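Local coordinates for type 2A phosphatase-associated protein 42 (Saccharomyces cerevisiae, PDB 2V0P), which inhibits the PP2A-like phosphatase SIT4, associates with PP2A catalytic subunits and takes part in TOR signalling in response to nitrogen source, at residues Leu101-Leu115 and Thr215-Leu229. Sequence-based numbering, arbitrary orientation.
Sequences LIYLKKSVESFINFL and TINNIEQNLFECEML. With ZN (zinc ion), chain D.
L101 lays its CD2 methyl against C226, 3.9 Å from SG of C226. Held anti to the backbone N (chi1 -169°), that SG is turned to a zinc ion and binds it at 2.3 Å. L104 is a knob among N222, E225, C226 and L229; its CD1 lies 3.6 Å from the backbone N of C226. S107 OG is hydrogen-bonded to the carbonyl of G80. It lies close to ND2 of N222, but the angle is too poor for a hydrogen bond. V108 slides past N222, its CG2 3.5 Å from CB of N222. Segments 101-115 and 215-229 run antiparallel, their directions 157° apart and their axes 9.4 Å at closest approach. They interlock knobs-into-holes within the tetratricopeptide repeat-like fold of the N-terminal domain. The F111 ring fits among T215, N218, I219 and N222. Its CZ lies 3.6 Å from CB of N218, and ND2 of N222 comes to the ring edge. An alanine here would remove the ring and is likely to open a gap between the helices beside N218. F114 turns a ring edge to OG1 of T215, itself hydrogen-bonded to the carbonyl of F211. L115 packs CD2 3.7 Å from CG2 of T215.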
ATOM      1  N   LEU A 101      12.503   3.949  -9.022  1.00 32.49           N
ATOM      2  CA  LEU A 101      12.778   4.037  -7.599  1.00 32.16           C
ATOM      3  C   LEU A 101      13.714   5.181  -7.348  1.00 33.18           C
ATOM      4  O   LEU A 101      13.547   5.941  -6.390  1.00 32.53           O
ATOM      5  CB  LEU A 101      13.397   2.743  -7.084  1.00 31.51           C
ATOM      6  CG  LEU A 101      12.611   1.412  -7.252  1.00 30.97           C
ATOM      7  CD1 LEU A 101      13.294   0.396  -6.507  1.00 25.86           C
ATOM      8  CD2 LEU A 101      11.198   1.571  -6.815  1.00 30.80           C
ATOM      9  N   ILE A 102      14.701   5.318  -8.243  1.00 31.90           N
ATOM     10  CA  ILE A 102      15.590   6.468  -8.194  1.00 33.01           C
ATOM     11  C   ILE A 102      14.826   7.821  -8.309  1.00 30.95           C
ATOM     12  O   ILE A 102      15.010   8.640  -7.472  1.00 32.93           O
ATOM     13  CB  ILE A 102      16.684   6.373  -9.241  1.00 29.41           C
ATOM     14  CG1 ILE A 102      17.715   5.390  -8.771  1.00 34.49           C
ATOM     15  CG2 ILE A 102      17.346   7.810  -9.447  1.00 35.13           C
ATOM     16  CD1 ILE A 102      18.597   4.845  -9.891  1.00 37.84           C
ATOM     17  N   TYR A 103      13.989   8.010  -9.319  1.00 30.29           N
ATOM     18  CA  TYR A 103      13.095   9.117  -9.406  1.00 33.64           C
ATOM     19  C   TYR A 103      12.294   9.402  -8.117  1.00 33.17           C
ATOM     20  O   TYR A 103      12.261  10.561  -7.659  1.00 32.73           O
ATOM     21  CB  TYR A 103      12.154   9.011 -10.616  1.00 34.46           C
ATOM     22  CG  TYR A 103      12.912   8.985 -11.943  1.00 36.59           C
ATOM     23  CD1 TYR A 103      14.072   9.738 -12.144  1.00 36.30           C
ATOM     24  CD2 TYR A 103      12.496   8.146 -12.971  1.00 39.13           C
ATOM     25  CE1 TYR A 103      14.764   9.696 -13.394  1.00 37.48           C
ATOM     26  CE2 TYR A 103      13.189   8.091 -14.190  1.00 36.90           C
ATOM     27  CZ  TYR A 103      14.302   8.832 -14.391  1.00 38.75           C
ATOM     28  OH  TYR A 103      14.945   8.713 -15.628  1.00 39.62           O
ATOM     29  N   LEU A 104      11.729   8.362  -7.501  1.00 31.39           N
ATOM     30  CA  LEU A 104      10.879   8.595  -6.338  1.00 31.52           C
ATOM     31  C   LEU A 104      11.719   9.033  -5.172  1.00 30.59           C
ATOM     32  O   LEU A 104      11.256   9.841  -4.412  1.00 30.25           O
ATOM     33  CB  LEU A 104       9.970   7.389  -5.961  1.00 30.02           C
ATOM     34  CG  LEU A 104       8.966   7.023  -7.037  1.00 32.09           C
ATOM     35  CD1 LEU A 104       8.297   5.646  -6.762  1.00 37.00           C
ATOM     36  CD2 LEU A 104       7.979   8.092  -7.349  1.00 34.44           C
ATOM     37  N   LYS A 105      12.907   8.473  -5.064  1.00 29.23           N
ATOM     38  CA  LYS A 105      13.894   8.828  -4.061  1.00 32.72           C
ATOM     39  C   LYS A 105      14.299  10.311  -4.207  1.00 32.14           C
ATOM     40  O   LYS A 105      14.245  11.106  -3.252  1.00 30.87           O
ATOM     41  CB  LYS A 105      15.132   7.941  -4.236  1.00 33.16           C
ATOM     42  CG  LYS A 105      16.176   8.134  -3.197  1.00 39.49           C
ATOM     43  CD  LYS A 105      17.134   6.957  -3.140  1.00 46.27           C
ATOM     44  CE  LYS A 105      17.724   6.779  -1.735  1.00 51.70           C
ATOM     45  NZ  LYS A 105      16.695   6.364  -0.707  1.00 54.51           N
ATOM     46  N   LYS A 106      14.671  10.651  -5.422  1.00 34.15           N
ATOM     47  CA  LYS A 106      15.052  12.042  -5.770  1.00 34.36           C
ATOM     48  C   LYS A 106      13.912  13.054  -5.582  1.00 34.70           C
ATOM     49  O   LYS A 106      14.156  14.120  -5.074  1.00 35.66           O
ATOM     50  CB  LYS A 106      15.580  12.091  -7.197  1.00 36.22           C
ATOM     51  CG  LYS A 106      16.887  11.382  -7.398  1.00 40.03           C
ATOM     52  CD  LYS A 106      17.973  11.877  -6.444  1.00 48.11           C
ATOM     53  CE  LYS A 106      19.351  11.700  -7.072  1.00 52.12           C
ATOM     54  NZ  LYS A 106      20.426  11.594  -6.039  1.00 56.12           N
ATOM     55  N   SER A 107      12.692  12.718  -5.990  1.00 33.83           N
ATOM     56  CA  SER A 107      11.517  13.508  -5.699  1.00 36.34           C
ATOM     57  C   SER A 107      11.375  13.812  -4.186  1.00 35.47           C
ATOM     58  O   SER A 107      11.319  14.971  -3.802  1.00 33.24           O
ATOM     59  CB  SER A 107      10.260  12.818  -6.224  1.00 35.66           C
ATOM     60  OG  SER A 107       9.110  13.484  -5.758  1.00 41.20           O
ATOM     61  N   VAL A 108      11.339  12.751  -3.351  1.00 35.08           N
ATOM     62  CA  VAL A 108      11.326  12.872  -1.919  1.00 32.00           C
ATOM     63  C   VAL A 108      12.485  13.714  -1.357  1.00 34.85           C
ATOM     64  O   VAL A 108      12.236  14.574  -0.514  1.00 30.72           O
ATOM     65  CB  VAL A 108      11.155  11.514  -1.209  1.00 35.55           C
ATOM     66  CG1 VAL A 108      11.302  11.655   0.285  1.00 34.80           C
ATOM     67  CG2 VAL A 108       9.778  10.864  -1.612  1.00 33.29           C
ATOM     68  N   GLU A 109      13.725  13.521  -1.853  1.00 33.89           N
ATOM     69  CA  GLU A 109      14.821  14.343  -1.422  1.00 34.33           C
ATOM     70  C   GLU A 109      14.509  15.838  -1.696  1.00 32.56           C
ATOM     71  O   GLU A 109      14.717  16.631  -0.799  1.00 34.94           O
ATOM     72  CB  GLU A 109      16.131  13.946  -2.066  1.00 34.38           C
ATOM     73  CG  GLU A 109      17.343  14.510  -1.429  1.00 38.98           C
ATOM     74  CD  GLU A 109      18.610  13.796  -1.875  1.00 48.53           C
ATOM     75  OE1 GLU A 109      18.525  12.594  -2.251  1.00 52.88           O
ATOM     76  OE2 GLU A 109      19.698  14.428  -1.835  1.00 52.46           O
ATOM     77  N   SER A 110      14.061  16.170  -2.898  1.00 29.50           N
ATOM     78  CA  SER A 110      13.725  17.538  -3.238  1.00 34.36           C
ATOM     79  C   SER A 110      12.644  18.072  -2.295  1.00 33.72           C
ATOM     80  O   SER A 110      12.738  19.191  -1.810  1.00 35.27           O
ATOM     81  CB  SER A 110      13.271  17.714  -4.676  1.00 32.20           C
ATOM     82  OG  SER A 110      14.339  17.641  -5.544  1.00 40.47           O
ATOM     83  N   PHE A 111      11.618  17.276  -2.080  1.00 32.82           N
ATOM     84  CA  PHE A 111      10.532  17.658  -1.160  1.00 34.53           C
ATOM     85  C   PHE A 111      11.090  17.960   0.217  1.00 34.13           C
ATOM     86  O   PHE A 111      10.680  18.915   0.828  1.00 34.67           O
ATOM     87  CB  PHE A 111       9.431  16.565  -1.122  1.00 33.48           C
ATOM     88  CG  PHE A 111       8.463  16.630  -2.265  1.00 31.88           C
ATOM     89  CD1 PHE A 111       7.757  17.796  -2.533  1.00 34.34           C
ATOM     90  CD2 PHE A 111       8.187  15.492  -3.029  1.00 31.32           C
ATOM     91  CE1 PHE A 111       6.870  17.882  -3.576  1.00 33.30           C
ATOM     92  CE2 PHE A 111       7.307  15.563  -4.080  1.00 32.34           C
ATOM     93  CZ  PHE A 111       6.623  16.787  -4.370  1.00 32.52           C
ATOM     94  N   ILE A 112      12.039  17.159   0.693  1.00 34.30           N
ATOM     95  CA  ILE A 112      12.635  17.374   2.005  1.00 36.52           C
ATOM     96  C   ILE A 112      13.568  18.630   2.094  1.00 35.83           C
ATOM     97  O   ILE A 112      13.531  19.395   3.052  1.00 33.26           O
ATOM     98  CB  ILE A 112      13.248  16.061   2.562  1.00 36.91           C
ATOM     99  CG1 ILE A 112      12.105  15.003   2.707  1.00 39.80           C
ATOM    100  CG2 ILE A 112      13.935  16.297   3.870  1.00 38.67           C
ATOM    101  CD1 ILE A 112      12.551  13.678   3.261  1.00 39.17           C
ATOM    102  N   ASN A 113      14.359  18.822   1.049  1.00 34.33           N
ATOM    103  CA  ASN A 113      15.078  20.074   0.804  1.00 35.46           C
ATOM    104  C   ASN A 113      14.159  21.297   0.961  1.00 34.24           C
ATOM    105  O   ASN A 113      14.473  22.156   1.711  1.00 36.16           O
ATOM    106  CB  ASN A 113      15.702  20.024  -0.604  1.00 33.69           C
ATOM    107  CG  ASN A 113      16.865  19.092  -0.683  1.00 34.76           C
ATOM    108  OD1 ASN A 113      17.312  18.606   0.318  1.00 38.44           O
ATOM    109  ND2 ASN A 113      17.401  18.864  -1.897  1.00 34.77           N
ATOM    110  N   PHE A 114      13.002  21.297   0.300  1.00 35.28           N
ATOM    111  CA  PHE A 114      12.030  22.345   0.354  1.00 34.89           C
ATOM    112  C   PHE A 114      11.582  22.626   1.826  1.00 34.27           C
ATOM    113  O   PHE A 114      11.635  23.708   2.219  1.00 32.98           O
ATOM    114  CB  PHE A 114      10.864  22.032  -0.545  1.00 34.91           C
ATOM    115  CG  PHE A 114       9.689  22.978  -0.425  1.00 38.28           C
ATOM    116  CD1 PHE A 114       9.829  24.367  -0.677  1.00 27.59           C
ATOM    117  CD2 PHE A 114       8.432  22.490  -0.108  1.00 32.47           C
ATOM    118  CE1 PHE A 114       8.759  25.225  -0.562  1.00 33.12           C
ATOM    119  CE2 PHE A 114       7.301  23.390  -0.032  1.00 38.69           C
ATOM    120  CZ  PHE A 114       7.495  24.773  -0.244  1.00 35.48           C
ATOM    121  N   LEU A 115      11.183  21.610   2.593  1.00 34.53           N
ATOM    122  CA  LEU A 115      10.735  21.787   3.959  1.00 34.14           C
ATOM    123  C   LEU A 115      11.865  22.242   4.840  1.00 33.28           C
ATOM    124  O   LEU A 115      11.689  23.072   5.721  1.00 34.85           O
ATOM    125  CB  LEU A 115      10.082  20.472   4.530  1.00 32.99           C
ATOM    126  CG  LEU A 115       8.918  19.911   3.727  1.00 31.17           C
ATOM    127  CD1 LEU A 115       8.400  18.566   4.339  1.00 38.28           C
ATOM    128  CD2 LEU A 115       7.744  20.833   3.495  1.00 28.23           C
ATOM    129  N   THR A 215       3.089  18.902   0.191  1.00 35.85           N
ATOM    130  CA  THR A 215       4.339  18.117   0.258  1.00 36.55           C
ATOM    131  C   THR A 215       4.200  16.871   1.122  1.00 36.16           C
ATOM    132  O   THR A 215       4.649  15.804   0.744  1.00 37.65           O
ATOM    133  CB  THR A 215       5.539  19.022   0.721  1.00 37.36           C
ATOM    134  OG1 THR A 215       5.767  19.954  -0.304  1.00 36.58           O
ATOM    135  CG2 THR A 215       6.844  18.273   0.948  1.00 36.72           C
ATOM    136  N   ILE A 216       3.566  16.997   2.280  1.00 34.33           N
ATOM    137  CA  ILE A 216       3.426  15.836   3.117  1.00 33.50           C
ATOM    138  C   ILE A 216       2.681  14.719   2.336  1.00 30.78           C
ATOM    139  O   ILE A 216       3.114  13.622   2.380  1.00 29.28           O
ATOM    140  CB  ILE A 216       2.765  16.148   4.483  1.00 34.34           C
ATOM    141  CG1 ILE A 216       3.663  17.054   5.349  1.00 31.32           C
ATOM    142  CG2 ILE A 216       2.381  14.845   5.212  1.00 35.70           C
ATOM    143  CD1 ILE A 216       5.042  16.597   5.607  1.00 30.78           C
ATOM    144  N   ASN A 217       1.631  15.051   1.616  1.00 30.34           N
ATOM    145  CA  ASN A 217       0.904  14.110   0.784  1.00 32.76           C
ATOM    146  C   ASN A 217       1.738  13.490  -0.308  1.00 33.09           C
ATOM    147  O   ASN A 217       1.586  12.338  -0.633  1.00 33.54           O
ATOM    148  CB  ASN A 217      -0.315  14.731   0.156  1.00 32.77           C
ATOM    149  CG  ASN A 217      -1.440  14.946   1.176  1.00 36.88           C
ATOM    150  OD1 ASN A 217      -1.591  14.189   2.125  1.00 39.52           O
ATOM    151  ND2 ASN A 217      -2.215  15.963   0.964  1.00 39.89           N
ATOM    152  N   ASN A 218       2.605  14.295  -0.895  1.00 33.77           N
ATOM    153  CA  ASN A 218       3.429  13.791  -1.929  1.00 32.29           C
ATOM    154  C   ASN A 218       4.524  12.920  -1.375  1.00 32.46           C
ATOM    155  O   ASN A 218       4.895  11.919  -2.021  1.00 33.08           O
ATOM    156  CB  ASN A 218       3.990  14.960  -2.773  1.00 33.89           C
ATOM    157  CG  ASN A 218       2.930  15.834  -3.316  1.00 31.40           C
ATOM    158  OD1 ASN A 218       1.886  15.409  -3.622  1.00 44.06           O
ATOM    159  ND2 ASN A 218       3.197  17.138  -3.359  1.00 41.90           N
ATOM    160  N   ILE A 219       5.084  13.296  -0.220  1.00 29.46           N
ATOM    161  CA  ILE A 219       6.125  12.516   0.351  1.00 30.01           C
ATOM    162  C   ILE A 219       5.468  11.107   0.711  1.00 29.36           C
ATOM    163  O   ILE A 219       6.060  10.143   0.484  1.00 30.52           O
ATOM    164  CB  ILE A 219       6.768  13.116   1.565  1.00 29.82           C
ATOM    165  CG1 ILE A 219       7.745  14.271   1.130  1.00 31.53           C
ATOM    166  CG2 ILE A 219       7.619  12.082   2.314  1.00 28.29           C
ATOM    167  CD1 ILE A 219       8.226  15.104   2.231  1.00 31.47           C
ATOM    168  N   GLU A 220       4.292  11.104   1.256  1.00 28.92           N
ATOM    169  CA  GLU A 220       3.611   9.800   1.670  1.00 30.76           C
ATOM    170  C   GLU A 220       3.388   8.902   0.445  1.00 33.02           C
ATOM    171  O   GLU A 220       3.752   7.677   0.447  1.00 34.99           O
ATOM    172  CB  GLU A 220       2.289  10.095   2.393  1.00 33.21           C
ATOM    173  CG  GLU A 220       1.756   8.910   3.197  1.00 29.60           C
ATOM    174  CD  GLU A 220       0.274   8.984   3.491  1.00 31.20           C
ATOM    175  OE1 GLU A 220      -0.443   9.868   2.973  1.00 36.02           O
ATOM    176  OE2 GLU A 220      -0.185   8.125   4.235  1.00 41.04           O
ATOM    177  N   GLN A 221       2.838   9.495  -0.601  1.00 32.87           N
ATOM    178  CA  GLN A 221       2.487   8.794  -1.803  1.00 33.33           C
ATOM    179  C   GLN A 221       3.758   8.247  -2.418  1.00 33.61           C
ATOM    180  O   GLN A 221       3.780   7.118  -2.756  1.00 33.38           O
ATOM    181  CB  GLN A 221       1.770   9.685  -2.776  1.00 36.16           C
ATOM    182  CG  GLN A 221       1.781   9.199  -4.187  1.00 37.22           C
ATOM    183  CD  GLN A 221       0.922   7.939  -4.386  1.00 41.51           C
ATOM    184  OE1 GLN A 221      -0.118   7.776  -3.754  1.00 45.41           O
ATOM    185  NE2 GLN A 221       1.357   7.065  -5.272  1.00 39.87           N
ATOM    186  N   ASN A 222       4.831   9.035  -2.472  1.00 31.14           N
ATOM    187  CA  ASN A 222       6.048   8.534  -3.088  1.00 33.32           C
ATOM    188  C   ASN A 222       6.774   7.438  -2.275  1.00 31.79           C
ATOM    189  O   ASN A 222       7.374   6.549  -2.821  1.00 32.83           O
ATOM    190  CB  ASN A 222       6.982   9.720  -3.462  1.00 31.04           C
ATOM    191  CG  ASN A 222       6.406  10.617  -4.547  1.00 32.11           C
ATOM    192  OD1 ASN A 222       5.361  10.359  -5.104  1.00 43.77           O
ATOM    193  ND2 ASN A 222       7.071  11.701  -4.808  1.00 38.88           N
ATOM    194  N   LEU A 223       6.737   7.520  -0.965  1.00 31.65           N
ATOM    195  CA  LEU A 223       7.351   6.557  -0.149  1.00 31.21           C
ATOM    196  C   LEU A 223       6.570   5.231  -0.270  1.00 30.78           C
ATOM    197  O   LEU A 223       7.156   4.250  -0.497  1.00 31.88           O
ATOM    198  CB  LEU A 223       7.364   7.035   1.300  1.00 33.02           C
ATOM    199  CG  LEU A 223       8.431   8.113   1.562  1.00 33.38           C
ATOM    200  CD1 LEU A 223       8.495   8.406   3.067  1.00 36.37           C
ATOM    201  CD2 LEU A 223       9.763   7.656   1.066  1.00 34.09           C
ATOM    202  N   PHE A 224       5.263   5.292  -0.222  1.00 30.87           N
ATOM    203  CA  PHE A 224       4.422   4.100  -0.368  1.00 31.18           C
ATOM    204  C   PHE A 224       4.579   3.469  -1.738  1.00 31.83           C
ATOM    205  O   PHE A 224       4.795   2.254  -1.840  1.00 33.83           O
ATOM    206  CB  PHE A 224       2.984   4.461  -0.189  1.00 32.53           C
ATOM    207  CG  PHE A 224       2.115   3.250  -0.090  1.00 29.29           C
ATOM    208  CD1 PHE A 224       2.188   2.450   1.028  1.00 32.16           C
ATOM    209  CD2 PHE A 224       1.288   2.882  -1.137  1.00 27.05           C
ATOM    210  CE1 PHE A 224       1.362   1.298   1.145  1.00 33.21           C
ATOM    211  CE2 PHE A 224       0.481   1.719  -1.033  1.00 27.28           C
ATOM    212  CZ  PHE A 224       0.518   0.968   0.107  1.00 31.64           C
ATOM    213  N   GLU A 225       4.470   4.301  -2.784  1.00 32.43           N
ATOM    214  CA  GLU A 225       4.645   3.883  -4.156  1.00 33.16           C
ATOM    215  C   GLU A 225       6.011   3.263  -4.327  1.00 33.61           C
ATOM    216  O   GLU A 225       6.105   2.140  -4.865  1.00 30.83           O
ATOM    217  CB  GLU A 225       4.437   5.037  -5.121  1.00 35.70           C
ATOM    218  CG  GLU A 225       4.223   4.658  -6.591  1.00 37.67           C
ATOM    219  CD  GLU A 225       4.114   5.902  -7.462  1.00 37.27           C
ATOM    220  OE1 GLU A 225       3.403   6.849  -7.062  1.00 40.02           O
ATOM    221  OE2 GLU A 225       4.741   5.950  -8.549  1.00 44.09           O
ATOM    222  N   CYS A 226       7.059   3.917  -3.811  1.00 33.22           N
ATOM    223  CA  CYS A 226       8.394   3.328  -3.881  1.00 35.30           C
ATOM    224  C   CYS A 226       8.534   1.928  -3.228  1.00 36.78           C
ATOM    225  O   CYS A 226       9.083   0.986  -3.804  1.00 37.50           O
ATOM    226  CB  CYS A 226       9.404   4.248  -3.257  1.00 33.84           C
ATOM    227  SG  CYS A 226      11.068   3.698  -3.604  1.00 36.14           S
ATOM    228  N   GLU A 227       8.070   1.821  -2.000  1.00 38.74           N
ATOM    229  CA  GLU A 227       8.092   0.561  -1.315  1.00 39.71           C
ATOM    230  C   GLU A 227       7.319  -0.534  -2.080  1.00 39.62           C
ATOM    231  O   GLU A 227       7.781  -1.674  -2.176  1.00 40.81           O
ATOM    232  CB  GLU A 227       7.552   0.736   0.073  1.00 41.03           C
ATOM    233  CG  GLU A 227       8.464   1.519   0.987  1.00 46.45           C
ATOM    234  CD  GLU A 227       7.823   1.800   2.346  1.00 51.81           C
ATOM    235  OE1 GLU A 227       7.224   0.874   2.948  1.00 53.91           O
ATOM    236  OE2 GLU A 227       7.922   2.960   2.806  1.00 55.81           O
HETATM  237  N   MSE A 228       6.190  -0.180  -2.676  1.00 38.85           N
HETATM  238  CA  MSE A 228       5.383  -1.152  -3.401  1.00 39.64           C
HETATM  239  C   MSE A 228       6.095  -1.658  -4.654  1.00 38.28           C
HETATM  240  O   MSE A 228       6.184  -2.846  -4.836  1.00 37.90           O
HETATM  241  CB  MSE A 228       3.976  -0.619  -3.715  1.00 39.51           C
HETATM  242  CG  MSE A 228       3.226  -0.252  -2.485  1.00 41.60           C
HETATM  243 SE   MSE A 228       2.614  -1.861  -1.546  1.00 50.34          SE
HETATM  244  CE  MSE A 228       3.911  -2.048  -0.083  1.00 43.61           C
ATOM    245  N   LEU A 229       6.609  -0.739  -5.477  1.00 37.08           N
ATOM    246  CA  LEU A 229       7.335  -1.083  -6.725  1.00 34.88           C
ATOM    247  C   LEU A 229       8.649  -1.756  -6.476  1.00 33.89           C
ATOM    248  O   LEU A 229       9.083  -2.596  -7.301  1.00 37.39           O
ATOM    249  CB  LEU A 229       7.536   0.160  -7.586  1.00 36.43           C
ATOM    250  CG  LEU A 229       6.331   0.914  -8.147  1.00 32.68           C
ATOM    251  CD1 LEU A 229       6.803   2.354  -8.547  1.00 35.97           C
ATOM    252  CD2 LEU A 229       5.794   0.252  -9.305  1.00 30.22           C
TER
HETATM  253 ZN    ZN D1236      12.156   5.062  -2.135  1.00 34.50          ZN